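Local coordinates for putative dihydrodipicolinate synthase family protein (Coccidioides immitis, PDB 3QFE), which belongs to the dihydrodipicolinate synthase family of TIM-barrel proteins, its own function not being established, at residues P7-Q11 with P169-G173; P17-F21 with S33-Y38; Y40-L46 with P226-S230; L111-P115 with I127-F131; S158-T162 with R186-L191. All blocks are in the same frame, centred on the assembly; numbering follows the deposited sequence.

Contact 1: P7-Q11 with P169-G173; sequences PRVPQ and PNVVG
The CA atoms of Val9 and Val172 come within 5.5 Å, where the irregular segment 7-11 passes the start of strand 171-176. That strand belongs to the parallel sheet of the TIM barrel, and segment 7-11 leads into the first strand, 13-17. Val172 sends its side chain toward the incoming chain and meets three residues of it. Its CG2 packs on the ring of Pro10, 3.5 Å from Pro10 CD. Its CG1 lies 3.9 Å from Val9 CG2, as the two valine side chains pass in opposite directions. The same CG1 sits over one face of the Arg8 guanidinium. Pro10 also touches Val143 and Phe199 of the strands on either side of 171-176. At the exposed side, Arg8 extends its chain and then bends at CG-CD (chi3 74°) to turn its flat group toward Pro169. Arg8 NH2 donates to Pro169 O, 2.6 Å away and in the guanidinium plane. Two waters lie beside this bond. One accepts from Arg8 NH1 and lies 3.0 Å from Pro169 O, to which it may donate. The other accepts from Arg8 NH2 and donates to Asn170 OD1, while Asn170 ND2 is held by the carbonyl oxygens of Ser135 and Leu140.

Contact 2: P17-F21 with S33-Y38; sequences PAVTF and SQERYY
Phe21 has its ring anti to the carbonyl carbon (chi1 -75°), and Tyr37 has its ring anti to the backbone N (chi1 -179°), which sets the edge of Phe21 toward the face of Tyr37. This is an offset edge-to-face pair. The centroids are 5.2 Å apart and the planes stand at 66°. Phe21 CE2 makes the closest approach, 3.4 Å from Tyr37 CG. The Gln34 chain is bent, and its amide grips the backbone of the other segment at two points. Phe21 N donates to Gln34 OE1 at 2.9 Å, in a nearly straight bond. Gln34 NE2 donates to Val19 O at 3.1 Å, in the plane of that carbonyl. These two bonds fix which way round the amide sits, with OE1 toward Phe21 N and NE2 toward Val19 O. In the TIM barrel, this joins the loop after the first strand, 13-17, to helix 31-42, the next helix in the chain. Ala18 CB meets the edge of the Tyr38 ring, 3.3 Å from Tyr38 CE1. Val19 CG2 reaches the outer end of Tyr37, whose OH is hydrogen-bonded to Asn223. A water gathers Val19 O, Thr20 OG1 and Tyr38 OH. A second water donates to Phe21 O and to Gln34 OE1, which therefore accepts from two partners. Thr20 OG1 also bonds to Ala56 O, and Ser33 OG to Asp30.

Contact 3: Y40-L46 with P226-S230; sequences YLARSGL and PKTVS
Pro226 meets Ser44 at the centre of the contact, with Pro226 CG 3.7 Å from Ser44 CB. Leu41 comes to the same ring at about a right angle and places its CD2 3.9 Å from Pro226 CG. Leu46 CD2 lies near Pro226 CB, and Tyr40 makes a looser approach to the ring. Beside this apolar patch, Lys227 CD lies 3.5 Å from Ser44 O. Ser230 OG stands 3.1 Å from Gly45 O. Gly45 has positive phi (93°) and no side chain, and its backbone passes close to Ser230 CB. The contact joins the C-terminal end of helix 31-42, with the turn after it, to the first turn of helix 226-237. These helices follow the first and last strands of the TIM barrel, so the contact lies where the ring of helices closes. Both serines are positioned by their own segments. Ser44 OG donates to Tyr40 O at 2.8 Å and sits over one face of the Tyr40 ring, toward its rim. Ser230 OG donates to Pro226 O at 2.9 Å. Ser230 N reaches the same oxygen from the opposite face of the carbonyl plane. Further out, Glu314 of helix 297-317 accepts from Lys227 N and from Thr228 OG1. Leu41 and Leu46 also touch Cys16 of strand 13-17.

Contact 4: L111-P115 with I127-F131; sequences LVLPP and IKSFF
Val112 O is approached by the edge of the Phe131 ring, whose CE1 and CZ both lie 3.6 Å away, close to the ring plane. No hydrogen bond crosses this contact, and the side chains that meet are apolar. It is part of a beta-alpha unit of the TIM barrel, in which the end of strand 109-112 and the loop after it pack against helix 124-137. Phe130 and Phe131, neighbours on the helix, both face the strand end and its loop. Phe130 CG is anti to the backbone N (chi1 171°), and its ring is carried out toward Pro115 and Val112. Pro115 CD sits over one face of that ring, 3.9 Å from the centroid, in a CH-pi contact offset toward the rim. Phe130 CE2 also lies 3.7 Å from Val112 CG1 and 3.5 Å from Leu113 O. Phe131 CG instead lies anti to the carbonyl carbon (chi1 -79°), which brings its ring edge to Val112 O. The two rings meet on the helix, with Phe130 CD2 over the centre of the Phe131 face. Val112 CG1 touches both rings, which lie on the same side of it. Helix 92-105 lies on another side, where Val95 touches Phe130 and Val112. Toward the start of the helix segment, Ile127 CG1 makes a wider contact with the Pro115 ring. On the other proline, Pro114 CB packs 3.8 Å from Phe131 CE2.

Contact 5: S158-T162 with R186-L191; sequences SDMIT and RLAATL
Two neighbouring helices of the outer layer of the TIM barrel, 158-167 and 181-190, pack side by side here. Their local axes run in broadly the same direction, 33° apart, and approach to 10.3 Å. Ser158, Ile161 and Thr162 face Arg186, Leu187, Thr190 and Leu191. At one end, Arg186 is extended as far as CD, and this aliphatic part lies alongside Ser158. Arg186 CD comes to 3.7 Å from Ser158 CB. A bend at chi3 (-45°) then brings the guanidinium round with its edge to the serine, and Arg186 NH2 makes a weak hydrogen bond of 3.3 Å to Ser158 OG. In the buried middle, Leu187 and Ile161 cross at about a right angle, with Leu187 CD2 3.8 Å from Ile161 CG2. At the far end two threonine methyls meet, Thr162 CG2 and Thr190 CG2, at 3.7 Å. The hydroxyls of these threonines turn back to their own helices. Thr190 OG1 donates to Arg186 O at 2.8 Å, whereas Thr162 OG1 makes a weak bond to Ser158 O. Leu191 CD1 comes within 4.0 Å of Thr162 OG1. Beneath the pair runs strand 171-176, which links the two helices in the chain. Its Leu176 touches both Ile161 and Leu187, and Phe196, just before strand 197-200, touches Ile161 and Leu191.

In the fold
All five contacts belong to one TIM barrel. Contacts 2 and 4 are buried; each joins the loop after a strand, and in contact 4 the strand end too, to the next helix. They lie on opposite sides of the chain's centre. Contact 2 uses a glutamine amide and waters, while contact 4 is almost wholly aromatic and proline packing. Contacts 3 and 5 are partly buried. Contact 3 joins a helix end and its following turn to another helix, and contact 5 is helix on helix. Contact 3 shares helix 31-42 with contact 2. Contact 1 is also partly buried, with an arginine and waters at its exposed side. Its strand 171-176 links the two helices of contact 5.

Contact 1: P7-Q11 with P169-G173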
# COMPACT_ATOMS: atom_id res chain seq x y z
N PRO A 7 1.70 6.00 16.25
CA PRO A 7 3.13 6.09 16.60
C PRO A 7 3.99 6.70 15.49
O PRO A 7 3.61 6.65 14.31
CB PRO A 7 3.53 4.64 16.83
CG PRO A 7 2.51 3.83 16.10
CD PRO A 7 1.23 4.61 16.16
N ARG A 8 5.13 7.25 15.89
CA ARG A 8 6.14 7.82 15.00
C ARG A 8 6.61 6.77 13.98
O ARG A 8 6.78 7.07 12.79
CB ARG A 8 7.34 8.30 15.85
CG ARG A 8 8.34 9.18 15.09
CD ARG A 8 9.59 9.52 15.93
NE ARG A 8 10.51 8.37 16.07
CZ ARG A 8 11.51 8.07 15.23
NH1 ARG A 8 12.28 7.02 15.47
NH2 ARG A 8 11.74 8.82 14.16
N VAL A 9 6.85 5.55 14.47
CA VAL A 9 7.29 4.44 13.63
C VAL A 9 6.09 3.54 13.30
O VAL A 9 5.41 3.06 14.21
CB VAL A 9 8.41 3.62 14.34
CG1 VAL A 9 8.71 2.33 13.56
CG2 VAL A 9 9.68 4.47 14.53
N PRO A 10 5.84 3.30 12.00
CA PRO A 10 4.66 2.61 11.49
C PRO A 10 4.52 1.21 12.07
O PRO A 10 5.51 0.48 12.12
CB PRO A 10 4.93 2.52 9.99
CG PRO A 10 5.89 3.57 9.72
CD PRO A 10 6.74 3.71 10.91
N GLN A 11 3.31 0.85 12.49
CA GLN A 11 3.10 -0.43 13.17
C GLN A 11 3.17 -1.60 12.20
O GLN A 11 2.59 -1.57 11.12
CB GLN A 11 1.80 -0.46 13.99
N PRO A 169 17.15 10.06 11.43
CA PRO A 169 16.21 9.49 12.42
C PRO A 169 14.73 9.73 12.06
O PRO A 169 13.85 9.09 12.62
CB PRO A 169 16.57 10.23 13.72
CG PRO A 169 17.91 10.91 13.47
CD PRO A 169 17.94 11.18 11.99
N ASN A 170 14.47 10.65 11.13
CA ASN A 170 13.12 10.84 10.63
C ASN A 170 12.74 9.81 9.56
O ASN A 170 11.60 9.80 9.06
CB ASN A 170 12.96 12.28 10.12
CG ASN A 170 11.52 12.66 9.87
OD1 ASN A 170 10.62 12.30 10.64
ND2 ASN A 170 11.28 13.40 8.80
N VAL A 171 13.69 8.96 9.17
CA VAL A 171 13.38 7.84 8.28
C VAL A 171 13.01 6.68 9.18
O VAL A 171 13.79 6.28 10.05
CB VAL A 171 14.56 7.45 7.36
CG1 VAL A 171 14.38 6.05 6.79
CG2 VAL A 171 14.73 8.52 6.24
N VAL A 172 11.80 6.16 8.98
CA VAL A 172 11.24 5.17 9.89
C VAL A 172 10.86 3.81 9.26
O VAL A 172 10.21 2.99 9.91
CB VAL A 172 10.01 5.74 10.64
CG1 VAL A 172 10.44 6.90 11.56
CG2 VAL A 172 8.92 6.18 9.67
N GLY A 173 11.24 3.58 8.01
CA GLY A 173 10.98 2.30 7.39
C GLY A 173 11.29 2.27 5.91
O GLY A 173 11.78 3.26 5.37
O HOH W 1 13.79 6.17 13.10
O HOH W 2 10.28 11.21 12.97

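Contact 2: P17-F21 with S33-Y38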
# COMPACT_ATOMS: atom_id res chain seq x y z
N PRO A 17 -2.87 -0.76 0.08
CA PRO A 17 -2.72 0.37 -0.83
C PRO A 17 -4.00 0.51 -1.68
O PRO A 17 -4.17 -0.20 -2.70
CB PRO A 17 -1.50 -0.01 -1.67
CG PRO A 17 -1.57 -1.52 -1.74
CD PRO A 17 -2.27 -1.99 -0.48
N ALA A 18 -4.88 1.41 -1.25
CA ALA A 18 -6.25 1.51 -1.74
C ALA A 18 -6.33 1.94 -3.21
O ALA A 18 -5.56 2.79 -3.65
CB ALA A 18 -7.06 2.45 -0.87
N VAL A 19 -7.25 1.34 -3.95
CA VAL A 19 -7.50 1.76 -5.34
C VAL A 19 -8.27 3.09 -5.35
O VAL A 19 -8.77 3.52 -4.31
CB VAL A 19 -8.25 0.67 -6.15
CG1 VAL A 19 -7.33 -0.53 -6.38
CG2 VAL A 19 -9.54 0.24 -5.47
N THR A 20 -8.39 3.71 -6.53
CA THR A 20 -9.07 5.00 -6.69
C THR A 20 -10.30 4.93 -7.60
O THR A 20 -10.24 4.36 -8.70
CB THR A 20 -8.08 6.04 -7.24
OG1 THR A 20 -7.01 6.17 -6.31
CG2 THR A 20 -8.76 7.42 -7.46
N PHE A 21 -11.38 5.54 -7.14
CA PHE A 21 -12.66 5.62 -7.84
C PHE A 21 -12.72 6.87 -8.73
O PHE A 21 -12.40 7.96 -8.27
CB PHE A 21 -13.81 5.67 -6.81
CG PHE A 21 -14.10 4.35 -6.13
CD1 PHE A 21 -15.12 3.52 -6.60
CD2 PHE A 21 -13.35 3.92 -5.06
CE1 PHE A 21 -15.40 2.28 -5.97
CE2 PHE A 21 -13.61 2.69 -4.45
CZ PHE A 21 -14.65 1.87 -4.91
N SER A 33 -18.05 7.67 -3.06
CA SER A 33 -17.73 6.25 -3.09
C SER A 33 -16.39 5.95 -2.40
O SER A 33 -16.29 5.00 -1.63
CB SER A 33 -17.76 5.72 -4.51
OG SER A 33 -19.02 6.04 -5.07
N GLN A 34 -15.39 6.78 -2.68
CA GLN A 34 -14.07 6.62 -2.10
C GLN A 34 -14.11 6.57 -0.57
O GLN A 34 -13.40 5.78 0.05
CB GLN A 34 -13.15 7.77 -2.54
CG GLN A 34 -11.69 7.48 -2.30
CD GLN A 34 -11.15 6.45 -3.28
OE1 GLN A 34 -11.07 6.69 -4.48
NE2 GLN A 34 -10.78 5.31 -2.77
N GLU A 35 -14.88 7.46 0.03
CA GLU A 35 -14.99 7.48 1.49
C GLU A 35 -15.61 6.16 2.04
O GLU A 35 -15.10 5.60 3.01
CB GLU A 35 -15.78 8.69 1.98
CG GLU A 35 -15.53 8.99 3.44
CD GLU A 35 -16.52 9.98 4.03
OE1 GLU A 35 -17.19 10.65 3.24
OE2 GLU A 35 -16.64 10.09 5.27
N ARG A 36 -16.69 5.70 1.40
CA ARG A 36 -17.33 4.43 1.75
C ARG A 36 -16.34 3.30 1.71
O ARG A 36 -16.32 2.45 2.61
CB ARG A 36 -18.49 4.09 0.80
CG ARG A 36 -19.66 5.02 0.93
CD ARG A 36 -20.87 4.51 0.18
NE ARG A 36 -22.03 5.36 0.45
CZ ARG A 36 -23.20 5.24 -0.15
NH1 ARG A 36 -24.20 6.06 0.17
NH2 ARG A 36 -23.38 4.31 -1.08
N TYR A 37 -15.50 3.29 0.67
CA TYR A 37 -14.58 2.21 0.40
C TYR A 37 -13.42 2.18 1.40
O TYR A 37 -13.13 1.15 1.98
CB TYR A 37 -14.06 2.32 -1.04
CG TYR A 37 -13.09 1.22 -1.44
CD1 TYR A 37 -13.54 -0.09 -1.66
CD2 TYR A 37 -11.74 1.49 -1.59
CE1 TYR A 37 -12.66 -1.10 -2.03
CE2 TYR A 37 -10.85 0.49 -1.96
CZ TYR A 37 -11.31 -0.81 -2.18
OH TYR A 37 -10.42 -1.81 -2.55
N TYR A 38 -12.77 3.32 1.60
CA TYR A 38 -11.72 3.45 2.60
C TYR A 38 -12.22 3.05 4.00
O TYR A 38 -11.50 2.37 4.75
CB TYR A 38 -11.25 4.89 2.70
CG TYR A 38 -10.38 5.46 1.58
CD1 TYR A 38 -9.56 4.65 0.81
CD2 TYR A 38 -10.35 6.83 1.35
CE1 TYR A 38 -8.75 5.20 -0.18
CE2 TYR A 38 -9.54 7.39 0.37
CZ TYR A 38 -8.75 6.57 -0.39
OH TYR A 38 -7.96 7.12 -1.35
O HOH W 3 -7.60 5.90 -3.61
O HOH W 4 -12.06 8.80 -5.99

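Contact 3: Y40-L46 with P226-S230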
# COMPACT_ATOMS: atom_id res chain seq x y z
N TYR A 40 -14.76 1.08 4.75
CA TYR A 40 -14.96 -0.36 4.76
C TYR A 40 -13.62 -1.10 4.97
O TYR A 40 -13.53 -2.04 5.79
CB TYR A 40 -15.60 -0.82 3.46
CG TYR A 40 -15.88 -2.31 3.48
CD1 TYR A 40 -17.01 -2.81 4.12
CD2 TYR A 40 -14.99 -3.21 2.90
CE1 TYR A 40 -17.26 -4.16 4.15
CE2 TYR A 40 -15.22 -4.57 2.94
CZ TYR A 40 -16.35 -5.04 3.57
OH TYR A 40 -16.59 -6.39 3.61
N LEU A 41 -12.58 -0.70 4.23
CA LEU A 41 -11.27 -1.35 4.38
C LEU A 41 -10.70 -1.19 5.79
O LEU A 41 -10.17 -2.14 6.37
CB LEU A 41 -10.25 -0.83 3.35
CG LEU A 41 -10.50 -1.05 1.86
CD1 LEU A 41 -9.33 -0.45 1.11
CD2 LEU A 41 -10.66 -2.52 1.52
N ALA A 42 -10.83 0.00 6.36
CA ALA A 42 -10.25 0.22 7.69
C ALA A 42 -10.97 -0.55 8.77
O ALA A 42 -10.39 -0.81 9.83
CB ALA A 42 -10.19 1.70 8.03
N ARG A 43 -12.21 -0.93 8.49
CA ARG A 43 -13.02 -1.70 9.43
C ARG A 43 -12.92 -3.24 9.21
O ARG A 43 -13.68 -4.04 9.81
CB ARG A 43 -14.47 -1.18 9.35
CG ARG A 43 -14.61 0.25 9.93
CD ARG A 43 -14.79 0.25 11.47
NE ARG A 43 -15.79 -0.75 11.82
CZ ARG A 43 -17.10 -0.59 11.65
NH1 ARG A 43 -17.59 0.57 11.19
NH2 ARG A 43 -17.92 -1.59 11.93
N SER A 44 -11.97 -3.66 8.37
CA SER A 44 -11.83 -5.08 8.06
C SER A 44 -10.56 -5.71 8.62
O SER A 44 -10.05 -6.67 8.06
CB SER A 44 -11.89 -5.32 6.56
OG SER A 44 -13.04 -4.76 6.00
N GLY A 45 -10.03 -5.17 9.71
CA GLY A 45 -8.91 -5.80 10.37
C GLY A 45 -7.54 -5.30 9.91
O GLY A 45 -6.53 -5.83 10.31
N LEU A 46 -7.50 -4.28 9.07
CA LEU A 46 -6.21 -3.80 8.59
C LEU A 46 -5.49 -2.98 9.65
O LEU A 46 -6.12 -2.36 10.50
CB LEU A 46 -6.37 -2.96 7.31
CG LEU A 46 -7.01 -3.64 6.10
CD1 LEU A 46 -7.18 -2.63 5.00
CD2 LEU A 46 -6.20 -4.83 5.63
N PRO A 226 -9.95 -8.01 2.27
CA PRO A 226 -9.16 -7.53 3.38
C PRO A 226 -9.26 -8.38 4.66
O PRO A 226 -8.26 -8.51 5.38
CB PRO A 226 -9.69 -6.11 3.61
CG PRO A 226 -11.06 -6.09 3.01
CD PRO A 226 -10.95 -7.01 1.82
N LYS A 227 -10.43 -8.95 4.93
CA LYS A 227 -10.62 -9.76 6.15
C LYS A 227 -9.75 -11.01 6.08
O LYS A 227 -9.08 -11.38 7.05
CB LYS A 227 -12.09 -10.17 6.34
CG LYS A 227 -12.82 -9.46 7.46
CD LYS A 227 -12.01 -9.43 8.77
CE LYS A 227 -12.88 -9.72 9.96
NZ LYS A 227 -12.13 -9.54 11.22
N THR A 228 -9.77 -11.65 4.91
CA THR A 228 -8.94 -12.84 4.68
C THR A 228 -7.45 -12.52 4.88
O THR A 228 -6.77 -13.21 5.63
CB THR A 228 -9.20 -13.48 3.31
OG1 THR A 228 -10.60 -13.74 3.19
CG2 THR A 228 -8.47 -14.80 3.17
N VAL A 229 -6.96 -11.46 4.25
CA VAL A 229 -5.55 -11.14 4.38
C VAL A 229 -5.22 -10.82 5.84
O VAL A 229 -4.16 -11.22 6.32
CB VAL A 229 -5.09 -10.00 3.42
CG1 VAL A 229 -3.69 -9.56 3.74
CG2 VAL A 229 -5.12 -10.47 2.00
N SER A 230 -6.11 -10.12 6.54
CA SER A 230 -5.88 -9.86 7.96
C SER A 230 -5.95 -11.13 8.78
O SER A 230 -5.22 -11.24 9.76
CB SER A 230 -6.92 -8.89 8.54
OG SER A 230 -6.89 -7.68 7.84

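Contact 4: L111-P115 with I127-F131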
# COMPACT_ATOMS: atom_id res chain seq x y z
N LEU A 111 5.38 8.07 2.10
CA LEU A 111 6.07 6.99 1.43
C LEU A 111 6.76 7.52 0.16
O LEU A 111 6.10 8.00 -0.76
CB LEU A 111 5.05 5.91 1.12
CG LEU A 111 5.43 4.63 0.42
CD1 LEU A 111 6.35 3.75 1.25
CD2 LEU A 111 4.11 3.90 0.10
N VAL A 112 8.09 7.46 0.14
CA VAL A 112 8.89 8.23 -0.82
C VAL A 112 9.71 7.35 -1.78
O VAL A 112 10.65 6.68 -1.36
CB VAL A 112 9.86 9.23 -0.06
CG1 VAL A 112 10.65 10.13 -1.04
CG2 VAL A 112 9.11 10.10 0.94
N LEU A 113 9.36 7.38 -3.07
CA LEU A 113 10.19 6.80 -4.14
C LEU A 113 11.50 7.53 -4.28
O LEU A 113 11.57 8.73 -4.03
CB LEU A 113 9.47 6.87 -5.50
CG LEU A 113 8.28 5.91 -5.66
CD1 LEU A 113 7.23 6.47 -6.63
CD2 LEU A 113 8.75 4.50 -6.06
N PRO A 114 12.57 6.80 -4.67
CA PRO A 114 13.80 7.50 -4.98
C PRO A 114 13.59 8.32 -6.26
O PRO A 114 12.66 8.06 -7.03
CB PRO A 114 14.82 6.37 -5.18
CG PRO A 114 14.02 5.17 -5.54
CD PRO A 114 12.65 5.35 -4.95
N PRO A 115 14.44 9.32 -6.48
CA PRO A 115 14.14 10.15 -7.65
C PRO A 115 14.46 9.40 -8.95
O PRO A 115 15.55 8.85 -9.08
CB PRO A 115 15.06 11.36 -7.45
CG PRO A 115 16.25 10.81 -6.67
CD PRO A 115 15.70 9.69 -5.82
N ILE A 127 20.75 9.79 -5.11
CA ILE A 127 19.78 9.11 -4.25
C ILE A 127 20.03 9.47 -2.79
O ILE A 127 19.13 9.90 -2.10
CB ILE A 127 19.83 7.57 -4.46
CG1 ILE A 127 19.32 7.21 -5.86
CG2 ILE A 127 19.03 6.83 -3.37
CD1 ILE A 127 19.60 5.77 -6.31
N LYS A 128 21.27 9.31 -2.33
CA LYS A 128 21.59 9.54 -0.92
C LYS A 128 21.28 10.97 -0.49
O LYS A 128 20.60 11.18 0.52
CB LYS A 128 23.05 9.16 -0.59
N SER A 129 21.74 11.96 -1.26
CA SER A 129 21.48 13.36 -0.91
C SER A 129 19.99 13.74 -0.97
O SER A 129 19.53 14.57 -0.19
CB SER A 129 22.32 14.33 -1.76
OG SER A 129 21.80 14.43 -3.07
N PHE A 130 19.25 13.13 -1.89
CA PHE A 130 17.81 13.29 -1.99
C PHE A 130 17.10 12.87 -0.69
O PHE A 130 16.37 13.66 -0.09
CB PHE A 130 17.28 12.47 -3.15
CG PHE A 130 15.78 12.40 -3.22
CD1 PHE A 130 15.05 13.43 -3.76
CD2 PHE A 130 15.11 11.27 -2.78
CE1 PHE A 130 13.66 13.36 -3.86
CE2 PHE A 130 13.73 11.18 -2.86
CZ PHE A 130 12.99 12.23 -3.40
N PHE A 131 17.33 11.63 -0.28
CA PHE A 131 16.72 11.15 0.96
C PHE A 131 17.16 11.92 2.20
O PHE A 131 16.33 12.20 3.07
CB PHE A 131 16.93 9.66 1.13
CG PHE A 131 15.99 8.84 0.31
CD1 PHE A 131 14.65 8.79 0.63
CD2 PHE A 131 16.45 8.12 -0.79
CE1 PHE A 131 13.77 8.03 -0.13
CE2 PHE A 131 15.57 7.36 -1.55
CZ PHE A 131 14.23 7.32 -1.22

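Contact 5: S158-T162 with R186-L191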
# COMPACT_ATOMS: atom_id res chain seq x y z
N SER A 158 20.61 -3.26 0.54
CA SER A 158 20.67 -3.09 1.99
C SER A 158 21.64 -2.02 2.49
O SER A 158 21.39 -1.43 3.55
CB SER A 158 21.02 -4.42 2.65
OG SER A 158 19.85 -5.18 2.83
N ASP A 159 22.72 -1.81 1.74
CA ASP A 159 23.79 -0.86 2.09
C ASP A 159 23.29 0.58 2.10
O ASP A 159 23.46 1.29 3.09
CB ASP A 159 25.00 -1.00 1.13
CG ASP A 159 25.90 -2.19 1.46
OD1 ASP A 159 25.55 -2.97 2.37
OD2 ASP A 159 26.95 -2.35 0.79
N MET A 160 22.68 0.99 0.99
CA MET A 160 22.09 2.33 0.84
C MET A 160 20.97 2.60 1.86
O MET A 160 20.92 3.67 2.46
CB MET A 160 21.62 2.60 -0.60
N ILE A 161 20.09 1.62 2.06
CA ILE A 161 18.96 1.78 2.99
C ILE A 161 19.47 2.02 4.41
O ILE A 161 18.99 2.93 5.09
CB ILE A 161 17.99 0.57 2.96
CG1 ILE A 161 17.31 0.47 1.59
CG2 ILE A 161 16.93 0.70 4.04
CD1 ILE A 161 16.74 -0.87 1.28
N THR A 162 20.43 1.20 4.85
CA THR A 162 21.02 1.33 6.18
C THR A 162 21.75 2.65 6.33
O THR A 162 21.58 3.34 7.34
CB THR A 162 21.98 0.15 6.50
OG1 THR A 162 21.20 -1.02 6.79
CG2 THR A 162 22.90 0.47 7.71
N ARG A 186 19.03 -9.09 6.65
CA ARG A 186 20.12 -8.10 6.65
C ARG A 186 19.70 -6.78 7.31
O ARG A 186 20.43 -6.23 8.13
CB ARG A 186 20.60 -7.85 5.21
CG ARG A 186 22.05 -7.38 5.05
CD ARG A 186 22.55 -7.60 3.61
NE ARG A 186 22.19 -8.94 3.09
CZ ARG A 186 21.24 -9.19 2.18
NH1 ARG A 186 21.00 -10.44 1.81
NH2 ARG A 186 20.52 -8.20 1.64
N LEU A 187 18.52 -6.28 6.93
CA LEU A 187 17.97 -5.05 7.49
C LEU A 187 17.70 -5.15 8.99
O LEU A 187 18.13 -4.28 9.76
CB LEU A 187 16.72 -4.62 6.73
CG LEU A 187 17.02 -4.20 5.29
CD1 LEU A 187 15.77 -4.24 4.44
CD2 LEU A 187 17.67 -2.82 5.26
N ALA A 188 17.00 -6.21 9.40
CA ALA A 188 16.82 -6.55 10.83
C ALA A 188 18.13 -6.51 11.64
O ALA A 188 18.16 -6.02 12.78
CB ALA A 188 16.16 -7.91 10.98
N ALA A 189 19.21 -7.03 11.06
CA ALA A 189 20.48 -7.17 11.79
C ALA A 189 21.17 -5.83 12.05
O ALA A 189 22.05 -5.73 12.92
CB ALA A 189 21.41 -8.11 11.04
N THR A 190 20.78 -4.81 11.29
CA THR A 190 21.44 -3.52 11.34
C THR A 190 20.51 -2.44 11.89
O THR A 190 20.98 -1.44 12.45
CB THR A 190 21.95 -3.11 9.93
OG1 THR A 190 22.13 -4.28 9.12
CG2 THR A 190 23.27 -2.34 10.03
N LEU A 191 19.21 -2.64 11.73
CA LEU A 191 18.23 -1.64 12.14
C LEU A 191 17.22 -2.21 13.14
O LEU A 191 16.47 -3.14 12.81
CB LEU A 191 17.53 -1.04 10.92
CG LEU A 191 18.45 -0.31 9.93
CD1 LEU A 191 17.75 -0.08 8.61
CD2 LEU A 191 18.99 1.01 10.51